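Uncharacterized protein (Bacillus cereus, PDB 5F2H) is of uncharacterised function but probably acts as a hydrolase, with a helical N-terminal region linked to an alpha/beta-hydrolase domain. Local coordinates at residues 24-29 against 55-60; 137-142 against 207-212; 178-183 against 214-219. All blocks are in the same frame, centred on the assembly; numbering follows the deposited sequence.

In the fold
From the N terminus the chain first runs through a bundle of helices, and interaction 1 closes a mostly helical loop there by setting the start of helix 26-37 against the end of helix 44-58. The chain then passes through strand 120-124 into the parallel sheet of the hydrolase domain. Interaction 2, about 69 Å from interaction 1 between nearest atoms, joins the loop after strand 131-136 to the turn between strand 202-207 and helix 209-219. Interaction 3 lays helix 179-195 across that same helix. The segments of these two contacts alternate along the chain, so their loops cross; they touch where R212 meets I179.

Interaction 1: 24-29 against 55-60; sequences KGSLEA and ASAAGL
L27 leans from the first turn of helix 26-37 onto the end of helix 44-58. Its CB lies 4.0 Å from CB of A58, and the backbone comes nearer still, with L27 CA 3.7 Å from A58 CB. CG stands anti to the backbone N (chi1 180°), which carries the branch toward L60, and CD1 then meets CD1 of L60 at 4.0 Å, the two leucine side chains crossing at about a right angle. A58 CB also borders that CD1, so the small methyl sits between the leucine's root and its tip. One residue earlier, S26 brings its CB to 3.9 Å from A58 N, while its OG approaches CB of A57. No hydrogen bond crosses the interface; it is van der Waals packing, at the surface of the molecule. The second helix stops with a Schellman motif at G59, which has positive phi, and the turn delivers L60 to the L27 tip. Behind the contact, S26 and A29 pack on helix 10-23, while A55 and S56 rest against A64 of helix 61-74, so the two segments join consecutive helices of the N-terminal helical region.

Interaction 2: 137-142 against 207-212; sequences HGDQEN and FSAGAR
E141 and F207 meet with their side chains crossing at about a right angle, yet their flat groups are only 22° apart: the carboxylate lies obliquely by the ring, E141 OE2 3.6 Å from F207 CE2. F207 holds CG anti to its backbone N (chi1 176°), which points the ring at the 137-142 loop, and G138 CA comes to the ring edge near its plane. The other oxygen of E141 turns back into its own loop, where G138 N donates to E141 OE1 at 3.2 Å from above the carboxylate plane. H137 points its CB away from the helix and bonds inward instead, ND1 donating to G138 O (2.8 Å), with G138 O 15° out of the imidazole plane. The backbones are close as well: H137 O faces G210 CA and accepts a hydrogen bond from W176 NE1, and G138 CA makes a CH...O contact with F207 O at 3.4 Å. Further along the type II turn from G138 to E141, both carboxylate oxygens of D139 lie against the A209 methyl; OD1 also accepts from W176 N. S208, in a G-x-S-x-G sequence with positive phi, fits a nucleophile elbow, and its OG is hydrogen-bonded to H294 NE2, consistent with a serine hydrolase site. D139 also lies near a bound Tris molecule, probably from crystallisation. Bonds within the loop and to W176 and strand 173-174 hold it, while no hydrogen bond crosses to 207-212; what it offers the putative elbow is packing and CH...O contact beside the probable nucleophile.

Interaction 3: 178-183 against 214-219; sequences DIQRGK and ALYTIL
The hydroxyl of Y216 is met by the amide of Q180, NE2 donating to OH at 2.5 Å, a distance probably underestimated in the model. The N-H...O angle is 147°. Amide and ring planes stand 76° apart, and Q180 OE1 sits at the ring's edge, in its plane. The glutamine gets there by bending at chi2 (-61°), which folds its end back toward the tyrosine although its CB points away. Over one face of the ring lies I179, its CD1 4.2 Å from the centroid in a CH-pi contact. K183 approaches obliquely, CD 3.6 Å from Y216 CE2, while its CG and CA border OG1 of T217, whose own hydrogen bond is to V213 O. The K183 NZ bond to Q180 OE1 is weak. D178 caps the helix start through OD1 accepting from Q180 N. The axes of the short segments 179-183 and 214-219 approach to 9.3 Å. This packs helix 179-195 against helix 209-219, which follows the probable nucleophile turn and rests A214 and I218 on strand 202-207 of the alpha/beta sheet. Y216 thus lies against the side of helix 179-195 in a mixed contact, aliphatic and aromatic at I179, polar at Q180, whose amide probably satisfies the hydroxyl.

Interaction 1: 24-29 against 55-60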
ATOM      1  N   LYS B  24      32.058  12.844 -36.027  1.00108.03           N
ATOM      2  CA  LYS B  24      32.127  13.512 -37.322  1.00109.37           C
ATOM      3  C   LYS B  24      32.319  15.001 -37.042  1.00103.87           C
ATOM      4  O   LYS B  24      32.642  15.369 -35.912  1.00103.89           O
ATOM      5  CB  LYS B  24      30.840  13.226 -38.097  1.00113.38           C
ATOM      6  CG  LYS B  24      30.599  11.731 -38.264  1.00120.57           C
ATOM      7  CD  LYS B  24      29.304  11.393 -38.979  1.00128.09           C
ATOM      8  CE  LYS B  24      29.139   9.881 -39.082  1.00137.92           C
ATOM      9  NZ  LYS B  24      27.886   9.469 -39.776  1.00140.95           N
ATOM     10  N   GLY B  25      32.152  15.861 -38.038  1.00 98.64           N
ATOM     11  CA  GLY B  25      32.327  17.297 -37.800  1.00 96.55           C
ATOM     12  C   GLY B  25      31.138  18.008 -37.161  1.00 88.91           C
ATOM     13  O   GLY B  25      30.152  17.385 -36.760  1.00 84.25           O
ATOM     14  N   SER B  26      31.256  19.325 -37.027  1.00 85.85           N
ATOM     15  CA  SER B  26      30.180  20.137 -36.471  1.00 86.01           C
ATOM     16  C   SER B  26      29.059  20.240 -37.498  1.00 83.24           C
ATOM     17  O   SER B  26      27.918  20.542 -37.174  1.00 75.71           O
ATOM     18  CB  SER B  26      30.683  21.544 -36.192  1.00 90.66           C
ATOM     19  OG  SER B  26      31.854  21.503 -35.398  1.00103.24           O
ATOM     20  N   LEU B  27      29.417  20.026 -38.759  1.00 89.42           N
ATOM     21  CA  LEU B  27      28.466  20.076 -39.856  1.00 86.71           C
ATOM     22  C   LEU B  27      27.522  18.882 -39.822  1.00 82.99           C
ATOM     23  O   LEU B  27      26.304  19.022 -39.942  1.00 74.20           O
ATOM     24  CB  LEU B  27      29.222  20.089 -41.181  1.00 87.16           C
ATOM     25  CG  LEU B  27      28.353  20.137 -42.433  1.00 90.35           C
ATOM     26  CD1 LEU B  27      27.420  21.339 -42.414  1.00 86.60           C
ATOM     27  CD2 LEU B  27      29.245  20.152 -43.665  1.00 96.29           C
ATOM     28  N   GLU B  28      28.110  17.714 -39.606  1.00 87.03           N
ATOM     29  CA  GLU B  28      27.361  16.468 -39.575  1.00 94.26           C
ATOM     30  C   GLU B  28      26.456  16.434 -38.368  1.00 90.17           C
ATOM     31  O   GLU B  28      25.301  16.006 -38.460  1.00 88.34           O
ATOM     32  CB  GLU B  28      28.315  15.266 -39.579  1.00100.55           C
ATOM     33  CG  GLU B  28      29.193  15.148 -40.827  1.00107.30           C
ATOM     34  CD  GLU B  28      30.194  16.292 -40.966  1.00109.86           C
ATOM     35  OE1 GLU B  28      30.404  17.044 -39.980  1.00106.52           O
ATOM     36  OE2 GLU B  28      30.794  16.435 -42.053  1.00115.29           O
ATOM     37  N   ALA B  29      26.984  16.911 -37.245  1.00 83.18           N
ATOM     38  CA  ALA B  29      26.226  16.950 -36.005  1.00 81.15           C
ATOM     39  C   ALA B  29      25.033  17.892 -36.157  1.00 81.12           C
ATOM     40  O   ALA B  29      23.960  17.635 -35.607  1.00 76.42           O
ATOM     41  CB  ALA B  29      27.119  17.380 -34.849  1.00 81.97           C
ATOM     42  N   ALA B  55      25.585  25.313 -36.145  1.00 53.52           N
ATOM     43  CA  ALA B  55      25.544  26.005 -37.421  1.00 54.23           C
ATOM     44  C   ALA B  55      26.723  26.932 -37.517  1.00 55.07           C
ATOM     45  O   ALA B  55      27.515  26.851 -38.459  1.00 54.20           O
ATOM     46  CB  ALA B  55      24.255  26.790 -37.570  1.00 53.77           C
ATOM     47  N   SER B  56      26.852  27.803 -36.510  1.00 57.12           N
ATOM     48  CA  SER B  56      27.940  28.783 -36.472  1.00 57.30           C
ATOM     49  C   SER B  56      29.298  28.106 -36.485  1.00 55.60           C
ATOM     50  O   SER B  56      30.178  28.493 -37.241  1.00 53.18           O
ATOM     51  CB  SER B  56      27.814  29.693 -35.266  1.00 57.74           C
ATOM     52  OG  SER B  56      28.844  30.669 -35.279  1.00 59.02           O
ATOM     53  N   ALA B  57      29.452  27.060 -35.693  1.00 58.02           N
ATOM     54  CA  ALA B  57      30.722  26.339 -35.663  1.00 63.14           C
ATOM     55  C   ALA B  57      31.051  25.757 -37.035  1.00 68.37           C
ATOM     56  O   ALA B  57      32.150  25.942 -37.545  1.00 73.58           O
ATOM     57  CB  ALA B  57      30.657  25.234 -34.642  1.00 65.37           C
ATOM     58  N   ALA B  58      30.086  25.077 -37.643  1.00 69.07           N
ATOM     59  CA  ALA B  58      30.289  24.487 -38.969  1.00 75.76           C
ATOM     60  C   ALA B  58      30.633  25.507 -40.068  1.00 74.49           C
ATOM     61  O   ALA B  58      31.216  25.146 -41.094  1.00 76.23           O
ATOM     62  CB  ALA B  58      29.059  23.685 -39.380  1.00 78.94           C
ATOM     63  N   GLY B  59      30.231  26.758 -39.883  1.00 72.57           N
ATOM     64  CA  GLY B  59      30.510  27.806 -40.858  1.00 73.87           C
ATOM     65  C   GLY B  59      29.266  28.288 -41.553  1.00 77.62           C
ATOM     66  O   GLY B  59      29.349  29.074 -42.489  1.00 84.57           O
ATOM     67  N   LEU B  60      28.107  27.798 -41.120  1.00 80.81           N
ATOM     68  CA  LEU B  60      26.819  28.170 -41.703  1.00 77.91           C
ATOM     69  C   LEU B  60      26.317  29.340 -40.903  1.00 74.23           C
ATOM     70  O   LEU B  60      25.372  29.235 -40.128  1.00 70.33           O
ATOM     71  CB  LEU B  60      25.841  27.016 -41.573  1.00 81.31           C
ATOM     72  CG  LEU B  60      26.279  25.719 -42.210  1.00 84.58           C
ATOM     73  CD1 LEU B  60      25.199  24.670 -41.991  1.00 88.45           C
ATOM     74  CD2 LEU B  60      26.519  25.960 -43.690  1.00 91.16           C
TER

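Interaction 2: 137-142 against 207-212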
ATOM      1  N   HIS B 137     -18.558 -13.290  11.237  1.00 52.56           N
ATOM      2  CA  HIS B 137     -18.733 -14.040  12.460  1.00 52.11           C
ATOM      3  C   HIS B 137     -19.640 -15.250  12.299  1.00 52.07           C
ATOM      4  O   HIS B 137     -20.393 -15.337  11.335  1.00 60.85           O
ATOM      5  CB  HIS B 137     -19.328 -13.131  13.534  1.00 53.12           C
ATOM      6  CG  HIS B 137     -20.737 -12.688  13.265  1.00 54.61           C
ATOM      7  ND1 HIS B 137     -21.838 -13.379  13.726  1.00 53.45           N
ATOM      8  CD2 HIS B 137     -21.221 -11.592  12.635  1.00 53.95           C
ATOM      9  CE1 HIS B 137     -22.937 -12.726  13.398  1.00 52.12           C
ATOM     10  NE2 HIS B 137     -22.591 -11.646  12.723  1.00 51.60           N
ATOM     11  N   GLY B 138     -19.575 -16.153  13.275  1.00 51.72           N
ATOM     12  CA  GLY B 138     -20.384 -17.362  13.318  1.00 54.45           C
ATOM     13  C   GLY B 138     -21.727 -17.139  14.000  1.00 54.80           C
ATOM     14  O   GLY B 138     -22.010 -16.070  14.482  1.00 57.92           O
ATOM     15  N   ASP B 139     -22.593 -18.137  14.026  1.00 59.69           N
ATOM     16  CA  ASP B 139     -23.891 -17.929  14.673  1.00 60.63           C
ATOM     17  C   ASP B 139     -23.679 -17.705  16.137  1.00 58.90           C
ATOM     18  O   ASP B 139     -22.715 -18.226  16.699  1.00 59.54           O
ATOM     19  CB  ASP B 139     -24.854 -19.099  14.433  1.00 63.50           C
ATOM     20  CG  ASP B 139     -25.367 -19.142  12.995  1.00 66.19           C
ATOM     21  OD1 ASP B 139     -25.320 -18.075  12.328  1.00 60.12           O
ATOM     22  OD2 ASP B 139     -25.865 -20.218  12.553  1.00 70.97           O
ATOM     23  N   GLN B 140     -24.535 -16.868  16.716  1.00 55.09           N
ATOM     24  CA  GLN B 140     -24.487 -16.552  18.127  1.00 55.65           C
ATOM     25  C   GLN B 140     -23.247 -15.795  18.551  1.00 56.03           C
ATOM     26  O   GLN B 140     -22.794 -15.897  19.703  1.00 59.36           O
ATOM     27  CB  GLN B 140     -24.638 -17.827  18.943  1.00 55.48           C
ATOM     28  CG  GLN B 140     -25.954 -18.503  18.678  1.00 56.03           C
ATOM     29  CD  GLN B 140     -26.143 -19.701  19.556  1.00 57.12           C
ATOM     30  OE1 GLN B 140     -27.047 -19.743  20.390  1.00 60.18           O
ATOM     31  NE2 GLN B 140     -25.216 -20.618  19.475  1.00 57.72           N
ATOM     32  N   GLU B 141     -22.710 -15.019  17.620  1.00 52.54           N
ATOM     33  CA  GLU B 141     -21.534 -14.239  17.881  1.00 51.94           C
ATOM     34  C   GLU B 141     -21.841 -12.771  17.620  1.00 50.78           C
ATOM     35  O   GLU B 141     -22.990 -12.370  17.631  1.00 47.32           O
ATOM     36  CB  GLU B 141     -20.347 -14.731  17.035  1.00 51.10           C
ATOM     37  CG  GLU B 141     -19.868 -16.131  17.365  1.00 52.31           C
ATOM     38  CD  GLU B 141     -18.580 -16.506  16.627  1.00 56.29           C
ATOM     39  OE1 GLU B 141     -17.989 -15.629  15.962  1.00 55.16           O
ATOM     40  OE2 GLU B 141     -18.111 -17.669  16.757  1.00 64.11           O
ATOM     41  N   ASN B 142     -20.790 -11.973  17.455  1.00 51.08           N
ATOM     42  CA  ASN B 142     -20.915 -10.561  17.203  1.00 52.41           C
ATOM     43  C   ASN B 142     -19.551 -10.050  16.833  1.00 52.76           C
ATOM     44  O   ASN B 142     -18.620 -10.839  16.645  1.00 54.57           O
ATOM     45  CB  ASN B 142     -21.485  -9.859  18.427  1.00 52.29           C
ATOM     46  CG  ASN B 142     -20.681 -10.140  19.656  1.00 53.86           C
ATOM     47  OD1 ASN B 142     -19.459 -10.156  19.600  1.00 55.81           O
ATOM     48  ND2 ASN B 142     -21.354 -10.305  20.792  1.00 54.19           N
ATOM     49  N   PHE B 207     -16.364 -17.729   9.456  1.00 45.30           N
ATOM     50  CA  PHE B 207     -16.308 -18.847  10.379  1.00 45.72           C
ATOM     51  C   PHE B 207     -17.720 -19.478  10.434  1.00 49.82           C
ATOM     52  O   PHE B 207     -18.695 -18.769  10.694  1.00 53.46           O
ATOM     53  CB  PHE B 207     -15.821 -18.295  11.749  1.00 44.56           C
ATOM     54  CG  PHE B 207     -15.804 -19.301  12.848  1.00 43.30           C
ATOM     55  CD1 PHE B 207     -14.770 -20.214  12.950  1.00 44.05           C
ATOM     56  CD2 PHE B 207     -16.830 -19.358  13.756  1.00 43.66           C
ATOM     57  CE1 PHE B 207     -14.783 -21.202  13.914  1.00 44.52           C
ATOM     58  CE2 PHE B 207     -16.831 -20.319  14.758  1.00 45.40           C
ATOM     59  CZ  PHE B 207     -15.808 -21.243  14.837  1.00 45.12           C
ATOM     60  N   SER B 208     -17.835 -20.788  10.172  1.00 54.12           N
ATOM     61  CA  SER B 208     -19.136 -21.514  10.150  1.00 56.05           C
ATOM     62  C   SER B 208     -20.141 -20.794   9.251  1.00 54.93           C
ATOM     63  O   SER B 208     -19.785 -20.379   8.151  1.00 55.50           O
ATOM     64  CB  SER B 208     -19.730 -21.671  11.554  1.00 59.98           C
ATOM     65  OG  SER B 208     -18.926 -22.487  12.369  1.00 68.10           O
ATOM     66  N   ALA B 209     -21.357 -20.584   9.764  1.00 50.64           N
ATOM     67  CA  ALA B 209     -22.422 -19.891   9.073  1.00 49.10           C
ATOM     68  C   ALA B 209     -21.943 -18.610   8.489  1.00 49.55           C
ATOM     69  O   ALA B 209     -22.513 -18.102   7.548  1.00 56.85           O
ATOM     70  CB  ALA B 209     -23.571 -19.583  10.032  1.00 49.84           C
ATOM     71  N   GLY B 210     -20.926 -18.024   9.081  1.00 52.00           N
ATOM     72  CA  GLY B 210     -20.422 -16.780   8.555  1.00 53.07           C
ATOM     73  C   GLY B 210     -19.862 -17.075   7.201  1.00 52.76           C
ATOM     74  O   GLY B 210     -20.165 -16.407   6.230  1.00 55.93           O
ATOM     75  N   ALA B 211     -19.060 -18.123   7.136  1.00 52.98           N
ATOM     76  CA  ALA B 211     -18.451 -18.505   5.876  1.00 54.56           C
ATOM     77  C   ALA B 211     -19.541 -18.875   4.845  1.00 56.12           C
ATOM     78  O   ALA B 211     -19.347 -18.641   3.657  1.00 57.70           O
ATOM     79  CB  ALA B 211     -17.447 -19.635   6.083  1.00 51.49           C
ATOM     80  N   ARG B 212     -20.688 -19.389   5.308  1.00 54.61           N
ATOM     81  CA  ARG B 212     -21.786 -19.772   4.417  1.00 56.79           C
ATOM     82  C   ARG B 212     -22.305 -18.588   3.618  1.00 56.86           C
ATOM     83  O   ARG B 212     -22.314 -18.635   2.374  1.00 56.93           O
ATOM     84  CB  ARG B 212     -22.963 -20.427   5.167  1.00 58.33           C
ATOM     85  CG  ARG B 212     -23.970 -21.002   4.158  1.00 62.96           C
ATOM     86  CD  ARG B 212     -25.129 -21.945   4.535  1.00 65.52           C
ATOM     87  NE  ARG B 212     -26.182 -21.449   5.398  1.00 69.09           N
ATOM     88  CZ  ARG B 212     -27.410 -21.980   5.468  1.00 78.40           C
ATOM     89  NH1 ARG B 212     -27.840 -22.913   4.602  1.00 80.84           N
ATOM     90  NH2 ARG B 212     -28.287 -21.451   6.312  1.00 86.41           N
TER

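Interaction 3: 178-183 against 214-219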
ATOM      1  N   ASP B 178     -31.352 -16.811   8.110  1.00 71.45           N
ATOM      2  CA  ASP B 178     -31.937 -16.342   6.878  1.00 73.12           C
ATOM      3  C   ASP B 178     -30.792 -15.869   6.006  1.00 68.51           C
ATOM      4  O   ASP B 178     -30.442 -14.704   6.030  1.00 71.78           O
ATOM      5  CB  ASP B 178     -32.923 -15.198   7.195  1.00 76.48           C
ATOM      6  CG  ASP B 178     -33.729 -14.743   5.986  1.00 82.60           C
ATOM      7  OD1 ASP B 178     -33.339 -15.037   4.827  1.00 85.67           O
ATOM      8  OD2 ASP B 178     -34.774 -14.087   6.203  1.00 85.25           O
ATOM      9  N   ILE B 179     -30.224 -16.787   5.224  1.00 66.35           N
ATOM     10  CA  ILE B 179     -29.086 -16.468   4.356  1.00 65.33           C
ATOM     11  C   ILE B 179     -29.343 -15.436   3.274  1.00 65.54           C
ATOM     12  O   ILE B 179     -28.417 -15.074   2.540  1.00 62.27           O
ATOM     13  CB  ILE B 179     -28.411 -17.711   3.711  1.00 68.37           C
ATOM     14  CG1 ILE B 179     -29.354 -18.444   2.745  1.00 75.09           C
ATOM     15  CG2 ILE B 179     -27.873 -18.644   4.794  1.00 67.24           C
ATOM     16  CD1 ILE B 179     -28.711 -19.632   2.050  1.00 75.54           C
ATOM     17  N   GLN B 180     -30.581 -14.967   3.152  1.00 70.11           N
ATOM     18  CA  GLN B 180     -30.891 -13.969   2.133  1.00 72.72           C
ATOM     19  C   GLN B 180     -30.584 -12.606   2.654  1.00 69.99           C
ATOM     20  O   GLN B 180     -29.852 -11.855   2.010  1.00 67.09           O
ATOM     21  CB  GLN B 180     -32.335 -14.062   1.683  1.00 77.83           C
ATOM     22  CG  GLN B 180     -32.630 -15.367   0.971  1.00 82.87           C
ATOM     23  CD  GLN B 180     -31.794 -15.536  -0.283  1.00 84.20           C
ATOM     24  OE1 GLN B 180     -31.259 -14.563  -0.824  1.00 81.88           O
ATOM     25  NE2 GLN B 180     -31.727 -16.765  -0.786  1.00 87.16           N
ATOM     26  N   ARG B 181     -31.139 -12.287   3.819  1.00 71.41           N
ATOM     27  CA  ARG B 181     -30.890 -10.985   4.440  1.00 73.84           C
ATOM     28  C   ARG B 181     -29.375 -10.842   4.575  1.00 69.95           C
ATOM     29  O   ARG B 181     -28.817  -9.789   4.315  1.00 68.63           O
ATOM     30  CB  ARG B 181     -31.567 -10.917   5.794  1.00 76.07           C
ATOM     31  CG  ARG B 181     -33.071 -11.008   5.708  1.00 84.45           C
ATOM     32  CD  ARG B 181     -33.703 -11.209   7.069  1.00 87.86           C
ATOM     33  NE  ARG B 181     -33.353 -10.176   8.031  1.00 90.38           N
ATOM     34  CZ  ARG B 181     -33.799 -10.164   9.288  1.00 99.88           C
ATOM     35  NH1 ARG B 181     -34.625 -11.116   9.713  1.00106.02           N
ATOM     36  NH2 ARG B 181     -33.433  -9.197  10.123  1.00 97.66           N
ATOM     37  N   GLY B 182     -28.713 -11.933   4.938  1.00 66.86           N
ATOM     38  CA  GLY B 182     -27.278 -11.937   5.074  1.00 67.93           C
ATOM     39  C   GLY B 182     -26.601 -11.501   3.796  1.00 67.99           C
ATOM     40  O   GLY B 182     -25.789 -10.595   3.800  1.00 72.33           O
ATOM     41  N   LYS B 183     -26.906 -12.168   2.701  1.00 71.26           N
ATOM     42  CA  LYS B 183     -26.315 -11.818   1.422  1.00 72.92           C
ATOM     43  C   LYS B 183     -26.599 -10.362   1.104  1.00 71.88           C
ATOM     44  O   LYS B 183     -25.735  -9.670   0.587  1.00 70.73           O
ATOM     45  CB  LYS B 183     -26.943 -12.653   0.318  1.00 82.67           C
ATOM     46  CG  LYS B 183     -26.375 -12.391  -1.072  1.00 87.42           C
ATOM     47  CD  LYS B 183     -27.211 -13.050  -2.150  1.00 90.33           C
ATOM     48  CE  LYS B 183     -28.600 -12.424  -2.186  1.00 96.31           C
ATOM     49  NZ  LYS B 183     -29.461 -12.990  -3.260  1.00100.99           N
ATOM     50  N   ALA B 214     -20.902 -15.800   3.217  1.00 53.79           N
ATOM     51  CA  ALA B 214     -19.798 -15.286   2.429  1.00 56.06           C
ATOM     52  C   ALA B 214     -19.762 -16.001   1.080  1.00 62.22           C
ATOM     53  O   ALA B 214     -19.636 -15.364   0.039  1.00 70.25           O
ATOM     54  CB  ALA B 214     -18.483 -15.509   3.146  1.00 55.36           C
ATOM     55  N   LEU B 215     -19.873 -17.327   1.097  1.00 61.61           N
ATOM     56  CA  LEU B 215     -19.821 -18.082  -0.131  1.00 64.74           C
ATOM     57  C   LEU B 215     -21.096 -17.859  -0.983  1.00 67.10           C
ATOM     58  O   LEU B 215     -21.018 -17.748  -2.200  1.00 65.02           O
ATOM     59  CB  LEU B 215     -19.617 -19.573   0.155  1.00 64.96           C
ATOM     60  CG  LEU B 215     -19.392 -20.456  -1.090  1.00 65.87           C
ATOM     61  CD1 LEU B 215     -18.109 -20.050  -1.794  1.00 65.17           C
ATOM     62  CD2 LEU B 215     -19.319 -21.929  -0.738  1.00 66.04           C
ATOM     63  N   TYR B 216     -22.252 -17.777  -0.345  1.00 65.87           N
ATOM     64  CA  TYR B 216     -23.486 -17.561  -1.079  1.00 69.93           C
ATOM     65  C   TYR B 216     -23.394 -16.247  -1.839  1.00 68.57           C
ATOM     66  O   TYR B 216     -23.596 -16.198  -3.039  1.00 71.19           O
ATOM     67  CB  TYR B 216     -24.659 -17.552  -0.107  1.00 71.03           C
ATOM     68  CG  TYR B 216     -26.009 -17.484  -0.753  1.00 76.71           C
ATOM     69  CD1 TYR B 216     -26.520 -18.580  -1.428  1.00 79.55           C
ATOM     70  CD2 TYR B 216     -26.847 -16.402  -0.554  1.00 80.60           C
ATOM     71  CE1 TYR B 216     -27.785 -18.564  -1.973  1.00 83.25           C
ATOM     72  CE2 TYR B 216     -28.128 -16.384  -1.085  1.00 84.47           C
ATOM     73  CZ  TYR B 216     -28.588 -17.466  -1.803  1.00 83.81           C
ATOM     74  OH  TYR B 216     -29.849 -17.461  -2.355  1.00 86.49           O
ATOM     75  N   THR B 217     -22.982 -15.204  -1.139  1.00 66.62           N
ATOM     76  CA  THR B 217     -22.846 -13.868  -1.721  1.00 66.25           C
ATOM     77  C   THR B 217     -21.921 -13.841  -2.933  1.00 67.24           C
ATOM     78  O   THR B 217     -22.274 -13.313  -3.984  1.00 66.41           O
ATOM     79  CB  THR B 217     -22.361 -12.866  -0.643  1.00 60.00           C
ATOM     80  OG1 THR B 217     -23.322 -12.833   0.425  1.00 59.10           O
ATOM     81  CG2 THR B 217     -22.248 -11.483  -1.199  1.00 59.10           C
ATOM     82  N   ILE B 218     -20.731 -14.400  -2.773  1.00 68.57           N
ATOM     83  CA  ILE B 218     -19.772 -14.447  -3.867  1.00 70.67           C
ATOM     84  C   ILE B 218     -20.353 -15.055  -5.121  1.00 72.24           C
ATOM     85  O   ILE B 218     -20.194 -14.508  -6.198  1.00 76.91           O
ATOM     86  CB  ILE B 218     -18.575 -15.346  -3.539  1.00 71.72           C
ATOM     87  CG1 ILE B 218     -17.718 -14.719  -2.437  1.00 73.72           C
ATOM     88  CG2 ILE B 218     -17.707 -15.544  -4.782  1.00 73.81           C
ATOM     89  CD1 ILE B 218     -16.531 -15.577  -2.022  1.00 71.53           C
ATOM     90  N   LEU B 219     -21.004 -16.202  -4.961  1.00 70.79           N
ATOM     91  CA  LEU B 219     -21.580 -16.940  -6.071  1.00 73.39           C
ATOM     92  C   LEU B 219     -22.704 -16.217  -6.792  1.00 77.83           C
ATOM     93  O   LEU B 219     -22.919 -16.475  -7.971  1.00 80.82           O
ATOM     94  CB  LEU B 219     -22.015 -18.335  -5.632  1.00 73.16           C
ATOM     95  CG  LEU B 219     -20.864 -19.180  -5.066  1.00 70.28           C
ATOM     96  CD1 LEU B 219     -21.379 -20.557  -4.676  1.00 69.92           C
ATOM     97  CD2 LEU B 219     -19.692 -19.305  -6.033  1.00 69.65           C
TER